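Local coordinates for hypothetical protein PH1933 (Pyrococcus horikoshii, PDB 1WWZ) that binds acetyl coenzyme A and probably acts as an acyltransferase of the GNAT family, its acceptor substrate being unknown, at residues Asp22-Gly27 and Arg39-Asn44; Glu32-Glu37 and Val125-Tyr130. One frame throughout, in Å; residues are numbered along the deposited sequence.

The two contacts interlock along the chain, which supplies residues 22-27, 32-37, 39-44 and 125-130 in that order, so the short helix 32-35 of interaction 2 falls between the helices 14-27 and 38-53 that meet in interaction 1. Their centres lie 13 Å apart. They touch directly: Tyr24 OH lies 2.7 Å from Gly35 O, a probable hydrogen bond. Interaction 2 then ties this helical region to the end of strand 120-126 in the mixed sheet. The segments of both contacts carry residues of the acetyl coenzyme A pocket, Gly27 in the first and Val125 and Asn129 in the second, so both pieces of packing lie beside the cofactor site.

Interaction 1 (Asp22-Gly27 and Arg39-Asn44); sequences DVYMSG and RDYARN
Ala42 presses its methyl group against the ring of Tyr24, with CB 3.4 Å from Tyr24 CD2, and this is the tightly packed part of the contact, both residues being buried. Ala42 CA stands over one face of the same ring, offset toward the rim. Tyr24 reaches this place because CG is anti to the backbone N (chi1 -180°), which carries the ring across to helix 38-53. The phenol oxygen continues to the edge of the exposed Tyr41 ring, near its plane, where Tyr24 OH is 3.3 Å from Tyr41 CE2; its hydrogen bond goes to Gly35 O in the intervening short helix.

Asp22, Met25 and Arg39 form the partly exposed, solvent-facing side. Met25 SD packs beside the Tyr24 ring against the same methyl group, 3.9 Å from Ala42 CB, and the bends at chi2 and chi3 bring Met25 CE to 3.8 Å from Arg39 N. Arg39 grips a single oxygen of Asp22 end-on, NH1 to OD1 at 2.7 Å and NH2 to OD1 at 2.9 Å, a salt bridge in which the carboxylate and guanidinium planes are turned 46° apart. Asn18 offers NH2 a second, weak bond.

The axes of segments 22-27 and 39-44 come within 9.7 Å, their N-to-C directions 123° apart, an oblique packing of two helices in the N-terminal helical region of a GNAT fold, beside the acetyl coenzyme A pocket that Gly27 helps to line.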
loop_
_atom_site.group_PDB
_atom_site.type_symbol
_atom_site.label_atom_id
_atom_site.label_comp_id
_atom_site.label_asym_id
_atom_site.label_seq_id
_atom_site.Cartn_x
_atom_site.Cartn_y
_atom_site.Cartn_z
ATOM N N ASP A 22 -5.816 -20.313 13.383
ATOM C CA ASP A 22 -4.414 -20.569 13.723
ATOM C C ASP A 22 -3.611 -19.265 13.695
ATOM O O ASP A 22 -2.837 -18.978 14.610
ATOM C CB ASP A 22 -3.780 -21.570 12.745
ATOM C CG ASP A 22 -4.435 -22.939 12.788
ATOM O OD1 ASP A 22 -5.124 -23.252 13.781
ATOM O OD2 ASP A 22 -4.245 -23.714 11.825
ATOM N N VAL A 23 -3.799 -18.481 12.637
ATOM C CA VAL A 23 -3.102 -17.207 12.495
ATOM C C VAL A 23 -3.476 -16.282 13.647
ATOM O O VAL A 23 -2.620 -15.629 14.246
ATOM C CB VAL A 23 -3.475 -16.514 11.158
ATOM C CG1 VAL A 23 -2.975 -15.073 11.153
ATOM C CG2 VAL A 23 -2.878 -17.284 9.992
ATOM N N TYR A 24 -4.768 -16.234 13.949
ATOM C CA TYR A 24 -5.279 -15.398 15.022
ATOM C C TYR A 24 -4.672 -15.803 16.367
ATOM O O TYR A 24 -4.159 -14.961 17.103
ATOM C CB TYR A 24 -6.802 -15.523 15.074
ATOM C CG TYR A 24 -7.471 -14.694 16.145
ATOM C CD1 TYR A 24 -8.117 -13.498 15.829
ATOM C CD2 TYR A 24 -7.489 -15.123 17.471
ATOM C CE1 TYR A 24 -8.770 -12.755 16.811
ATOM C CE2 TYR A 24 -8.133 -14.391 18.454
ATOM C CZ TYR A 24 -8.773 -13.210 18.121
ATOM O OH TYR A 24 -9.426 -12.498 19.096
ATOM N N MET A 25 -4.735 -17.093 16.682
ATOM C CA MET A 25 -4.193 -17.594 17.944
ATOM C C MET A 25 -2.691 -17.342 18.059
ATOM O O MET A 25 -2.182 -17.020 19.137
ATOM C CB MET A 25 -4.470 -19.094 18.086
ATOM C CG MET A 25 -5.944 -19.466 18.140
ATOM S SD MET A 25 -6.847 -18.605 19.440
ATOM C CE MET A 25 -6.192 -19.411 20.922
ATOM N N SER A 26 -1.985 -17.500 16.944
ATOM C CA SER A 26 -0.545 -17.285 16.908
ATOM C C SER A 26 -0.220 -15.818 17.146
ATOM O O SER A 26 0.625 -15.480 17.973
ATOM C CB SER A 26 0.015 -17.721 15.551
ATOM O OG SER A 26 1.364 -17.307 15.397
ATOM N N GLY A 27 -0.906 -14.944 16.419
ATOM C CA GLY A 27 -0.664 -13.522 16.554
ATOM C C GLY A 27 -1.078 -12.912 17.879
ATOM O O GLY A 27 -0.427 -11.989 18.358
ATOM N N ARG A 39 -9.525 -21.277 21.103
ATOM C CA ARG A 39 -9.856 -21.205 19.688
ATOM C C ARG A 39 -11.334 -20.872 19.465
ATOM O O ARG A 39 -11.702 -20.337 18.421
ATOM C CB ARG A 39 -9.512 -22.532 19.005
ATOM C CG ARG A 39 -8.022 -22.855 18.992
ATOM C CD ARG A 39 -7.760 -24.240 18.418
ATOM N NE ARG A 39 -8.111 -24.341 17.004
ATOM C CZ ARG A 39 -7.377 -23.850 16.012
ATOM N NH1 ARG A 39 -6.240 -23.219 16.272
ATOM N NH2 ARG A 39 -7.781 -23.989 14.756
ATOM N N ASP A 40 -12.175 -21.188 20.447
ATOM C CA ASP A 40 -13.605 -20.912 20.341
ATOM C C ASP A 40 -13.878 -19.415 20.224
ATOM O O ASP A 40 -14.664 -18.992 19.377
ATOM C CB ASP A 40 -14.353 -21.477 21.553
ATOM C CG ASP A 40 -14.371 -22.991 21.570
ATOM O OD1 ASP A 40 -13.281 -23.602 21.589
ATOM O OD2 ASP A 40 -15.476 -23.571 21.566
ATOM N N TYR A 41 -13.240 -18.620 21.078
ATOM C CA TYR A 41 -13.421 -17.172 21.034
ATOM C C TYR A 41 -13.052 -16.684 19.633
ATOM O O TYR A 41 -13.809 -15.945 18.997
ATOM C CB TYR A 41 -12.520 -16.481 22.062
ATOM C CG TYR A 41 -12.630 -14.970 22.051
ATOM C CD1 TYR A 41 -13.402 -14.298 22.995
ATOM C CD2 TYR A 41 -11.971 -14.211 21.082
ATOM C CE1 TYR A 41 -13.516 -12.904 22.975
ATOM C CE2 TYR A 41 -12.081 -12.823 21.051
ATOM C CZ TYR A 41 -12.853 -12.176 22.001
ATOM O OH TYR A 41 -12.955 -10.802 21.973
ATOM N N ALA A 42 -11.882 -17.110 19.163
ATOM C CA ALA A 42 -11.392 -16.729 17.844
ATOM C C ALA A 42 -12.357 -17.163 16.749
ATOM O O ALA A 42 -12.682 -16.383 15.860
ATOM C CB ALA A 42 -10.015 -17.348 17.599
ATOM N N ARG A 43 -12.815 -18.409 16.817
ATOM C CA ARG A 43 -13.741 -18.926 15.820
ATOM C C ARG A 43 -15.011 -18.081 15.746
ATOM O O ARG A 43 -15.447 -17.697 14.663
ATOM C CB ARG A 43 -14.111 -20.384 16.132
ATOM C CG ARG A 43 -15.000 -21.028 15.071
ATOM C CD ARG A 43 -15.311 -22.499 15.361
ATOM N NE ARG A 43 -14.111 -23.336 15.406
ATOM C CZ ARG A 43 -13.368 -23.524 16.494
ATOM N NH1 ARG A 43 -13.696 -22.938 17.638
ATOM N NH2 ARG A 43 -12.293 -24.298 16.439
ATOM N N ASN A 44 -15.600 -17.789 16.902
ATOM C CA ASN A 44 -16.820 -16.999 16.929
ATOM C C ASN A 44 -16.626 -15.568 16.444
ATOM O O ASN A 44 -17.470 -15.042 15.720
ATOM C CB ASN A 44 -17.423 -16.991 18.336
ATOM C CG ASN A 44 -17.775 -18.380 18.817
ATOM O OD1 ASN A 44 -18.181 -19.233 18.028
ATOM N ND2 ASN A 44 -17.636 -18.614 20.118
#

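Interaction 2 (Glu32-Glu37 and Val125-Tyr130); sequences EEYGGE and VGEKNY. With ACO (acetyl coenzyme *a), chain C.
Tyr34 lays its ring over the backbone of Gly126, whose CA sits 3.5 Å from the ring centroid and 16° off its normal, a CH-pi contact. From CB, with CG anti to the carbonyl carbon (chi1 -51°), the side chain heads for the turn at 126-129. CG and CD1 already lie over Gly126 CA, which CD2 faces from farther off; CE1 comes closest to it at 3.4 Å, CE2 is near both it and Lys128 CB, and CZ approaches both that carbon and Glu127 N. At the tip, OH accepts from Lys128 N at 2.8 Å with an N-H...O angle of 153°, while CB and CG of Lys128 pack against the same oxygen. A water joins OH to Glu127 OE2 and, weakly, to Glu33 OE2. A beta carbon on Gly126 would run into the ring.

The ring's opposite face is met by Glu33 CG. Beyond it, Glu33 OE1 uses its syn lone pair to receive Lys128 NZ at 3.0 Å, a salt bridge between two exposed side chains. A leucine in place of Tyr34 would probably lose the CH-pi contact with Gly126 and leave Lys128 N without its phenol acceptor.

Asn129, the N-cap of helix 130-138, hydrogen-bonds through ND2 to the pantetheine carbonyl O5P; the modelled 2.5 Å is unusually short and its exact value doubtful. The type I turn between strand 120-126 and this helix thus forms part of the acetyl coenzyme A site of the GNAT fold.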
loop_
_atom_site.group_PDB
_atom_site.type_symbol
_atom_site.label_atom_id
_atom_site.label_comp_id
_atom_site.label_asym_id
_atom_site.label_seq_id
_atom_site.Cartn_x
_atom_site.Cartn_y
_atom_site.Cartn_z
ATOM N N GLU A 32 -3.785 -12.131 25.091
ATOM C CA GLU A 32 -5.073 -12.763 25.368
ATOM C C GLU A 32 -6.079 -11.812 26.018
ATOM O O GLU A 32 -7.287 -12.033 25.936
ATOM C CB GLU A 32 -4.891 -13.981 26.284
ATOM C CG GLU A 32 -4.104 -15.149 25.693
ATOM C CD GLU A 32 -2.609 -14.891 25.610
ATOM O OE1 GLU A 32 -2.121 -13.945 26.264
ATOM O OE2 GLU A 32 -1.918 -15.651 24.899
ATOM N N GLU A 33 -5.579 -10.770 26.675
ATOM C CA GLU A 33 -6.443 -9.796 27.328
ATOM C C GLU A 33 -7.347 -9.136 26.292
ATOM O O GLU A 33 -8.461 -8.714 26.605
ATOM C CB GLU A 33 -5.597 -8.738 28.056
ATOM C CG GLU A 33 -6.372 -7.506 28.526
ATOM C CD GLU A 33 -5.582 -6.634 29.499
ATOM O OE1 GLU A 33 -4.336 -6.602 29.402
ATOM O OE2 GLU A 33 -6.210 -5.965 30.347
ATOM N N TYR A 34 -6.863 -9.065 25.057
ATOM C CA TYR A 34 -7.616 -8.452 23.968
ATOM C C TYR A 34 -8.082 -9.491 22.956
ATOM O O TYR A 34 -9.165 -9.368 22.383
ATOM C CB TYR A 34 -6.750 -7.408 23.260
ATOM C CG TYR A 34 -6.116 -6.412 24.204
ATOM C CD1 TYR A 34 -6.900 -5.606 25.028
ATOM C CD2 TYR A 34 -4.730 -6.282 24.278
ATOM C CE1 TYR A 34 -6.319 -4.692 25.907
ATOM C CE2 TYR A 34 -4.136 -5.372 25.153
ATOM C CZ TYR A 34 -4.935 -4.580 25.963
ATOM O OH TYR A 34 -4.355 -3.670 26.815
ATOM N N GLY A 35 -7.263 -10.516 22.746
ATOM C CA GLY A 35 -7.607 -11.553 21.791
ATOM C C GLY A 35 -8.497 -12.661 22.328
ATOM O O GLY A 35 -8.986 -13.480 21.557
ATOM N N GLY A 36 -8.710 -12.689 23.641
ATOM C CA GLY A 36 -9.539 -13.728 24.228
ATOM C C GLY A 36 -8.757 -15.018 24.422
ATOM O O GLY A 36 -7.619 -15.130 23.964
ATOM N N GLU A 37 -9.361 -15.991 25.101
ATOM C CA GLU A 37 -8.705 -17.275 25.354
ATOM C C GLU A 37 -9.406 -18.425 24.643
ATOM O O GLU A 37 -10.634 -18.515 24.648
ATOM C CB GLU A 37 -8.659 -17.566 26.861
ATOM C CG GLU A 37 -7.727 -16.649 27.652
ATOM C CD GLU A 37 -6.274 -17.100 27.618
ATOM O OE1 GLU A 37 -5.904 -17.844 26.681
ATOM O OE2 GLU A 37 -5.506 -16.701 28.520
ATOM N N VAL A 125 -8.381 -0.456 19.696
ATOM C CA VAL A 125 -7.194 -1.253 19.951
ATOM C C VAL A 125 -6.909 -1.291 21.449
ATOM O O VAL A 125 -7.230 -0.346 22.172
ATOM C CB VAL A 125 -5.977 -0.668 19.180
ATOM C CG1 VAL A 125 -5.800 0.803 19.522
ATOM C CG2 VAL A 125 -4.720 -1.452 19.504
ATOM N N GLY A 126 -6.327 -2.396 21.909
ATOM C CA GLY A 126 -6.008 -2.538 23.321
ATOM C C GLY A 126 -5.061 -1.458 23.808
ATOM O O GLY A 126 -4.112 -1.101 23.113
ATOM N N GLU A 127 -5.312 -0.949 25.012
ATOM C CA GLU A 127 -4.497 0.117 25.586
ATOM C C GLU A 127 -3.017 -0.229 25.761
ATOM O O GLU A 127 -2.161 0.651 25.697
ATOM C CB GLU A 127 -5.097 0.564 26.925
ATOM C CG GLU A 127 -5.009 -0.462 28.048
ATOM C CD GLU A 127 -5.803 -0.048 29.280
ATOM O OE1 GLU A 127 -5.912 1.167 29.541
ATOM O OE2 GLU A 127 -6.310 -0.939 29.993
ATOM N N LYS A 128 -2.712 -1.505 25.971
ATOM C CA LYS A 128 -1.325 -1.928 26.147
ATOM C C LYS A 128 -0.658 -2.249 24.812
ATOM O O LYS A 128 0.553 -2.439 24.744
ATOM C CB LYS A 128 -1.256 -3.160 27.058
ATOM C CG LYS A 128 -1.788 -2.932 28.465
ATOM C CD LYS A 128 -1.737 -4.208 29.297
ATOM C CE LYS A 128 -2.441 -4.009 30.636
ATOM N NZ LYS A 128 -2.568 -5.275 31.412
ATOM N N ASN A 129 -1.450 -2.293 23.747
ATOM C CA ASN A 129 -0.941 -2.624 22.417
ATOM C C ASN A 129 -0.213 -1.454 21.751
ATOM O O ASN A 129 -0.684 -0.905 20.752
ATOM C CB ASN A 129 -2.109 -3.071 21.534
ATOM C CG ASN A 129 -1.676 -3.982 20.410
ATOM O OD1 ASN A 129 -0.499 -4.039 20.052
ATOM N ND2 ASN A 129 -2.637 -4.694 19.831
ATOM N N TYR A 130 0.945 -1.081 22.292
ATOM C CA TYR A 130 1.712 0.038 21.751
ATOM C C TYR A 130 2.231 -0.212 20.338
ATOM O O TYR A 130 2.413 0.727 19.562
ATOM C CB TYR A 130 2.877 0.372 22.695
ATOM C CG TYR A 130 3.740 -0.823 23.025
ATOM C CD1 TYR A 130 4.749 -1.243 22.156
ATOM C CD2 TYR A 130 3.514 -1.568 24.180
ATOM C CE1 TYR A 130 5.504 -2.377 22.430
ATOM C CE2 TYR A 130 4.262 -2.704 24.461
ATOM C CZ TYR A 130 5.252 -3.103 23.582
ATOM O OH TYR A 130 5.982 -4.233 23.849
HETATM N N1A ACO C . 6.679 -2.166 18.312
HETATM C C2A ACO C . 6.904 -1.027 17.655
HETATM N N3A ACO C . 6.472 -0.719 16.397
HETATM C C4A ACO C . 5.729 -1.753 15.806
HETATM C C5A ACO C . 5.459 -2.963 16.415
HETATM C C6A ACO C . 5.981 -3.167 17.758
HETATM N N6A ACO C . 5.789 -4.309 18.426
HETATM N N7A ACO C . 4.714 -3.774 15.566
HETATM C C8A ACO C . 4.548 -3.048 14.495
HETATM N N9A ACO C . 5.137 -1.788 14.562
HETATM C C1B ACO C . 5.165 -0.724 13.572
HETATM C C2B ACO C . 6.555 -0.438 12.980
HETATM O O2B ACO C . 6.559 0.945 12.571
HETATM C C3B ACO C . 6.659 -1.498 11.850
HETATM O O3B ACO C . 7.568 -0.961 10.870
HETATM P P3B ACO C . 9.156 -1.206 10.802
HETATM O O7A ACO C . 9.663 -0.613 12.082
HETATM O O8A ACO C . 9.604 -0.467 9.632
HETATM O O9A ACO C . 9.357 -2.668 10.698
HETATM C C4B ACO C . 5.253 -1.539 11.313
HETATM O O4B ACO C . 4.440 -1.032 12.409
HETATM C C5B ACO C . 4.694 -2.921 11.052
HETATM O O5B ACO C . 5.578 -3.784 10.358
HETATM P P1A ACO C . 5.025 -5.182 9.842
HETATM O O1A ACO C . 6.162 -6.096 9.749
HETATM O O2A ACO C . 4.225 -4.934 8.578
HETATM O O3A ACO C . 4.170 -5.652 11.161
HETATM P P2A ACO C . 3.344 -6.948 11.334
HETATM O O4A ACO C . 3.915 -7.575 12.541
HETATM O O5A ACO C . 3.416 -7.699 10.051
HETATM O O6A ACO C . 1.871 -6.508 11.580
HETATM C CBP ACO C . 0.326 -6.383 13.539
HETATM C CCP ACO C . 1.410 -5.693 12.746
HETATM C CDP ACO C . -0.128 -5.372 14.646
HETATM C CEP ACO C . -0.847 -6.766 12.609
HETATM C CAP ACO C . 0.946 -7.691 14.167
HETATM O OAP ACO C . 2.004 -7.327 15.051
HETATM C C9P ACO C . -0.032 -8.573 14.985
HETATM O O9P ACO C . -0.649 -9.495 14.466
HETATM N N8P ACO C . -0.177 -8.258 16.312
HETATM C C7P ACO C . -1.073 -8.981 17.248
HETATM C C6P ACO C . -2.574 -8.711 17.018
HETATM C C5P ACO C . -2.930 -7.253 17.169
HETATM O O5P ACO C . -2.517 -6.584 18.151
HETATM N N4P ACO C . -3.702 -6.684 16.256
HETATM C C3P ACO C . -4.262 -5.342 16.065
HETATM C C2P ACO C . -5.501 -5.304 16.964
HETATM S S1P ACO C . -6.301 -3.625 16.728
HETATM C C ACO C . -7.394 -3.986 15.719
HETATM O O ACO C . -7.676 -5.157 15.184
HETATM C CH3 ACO C . -8.531 -3.025 15.009
HETATM O O HOH W 1 -5.551 -3.524 29.204
#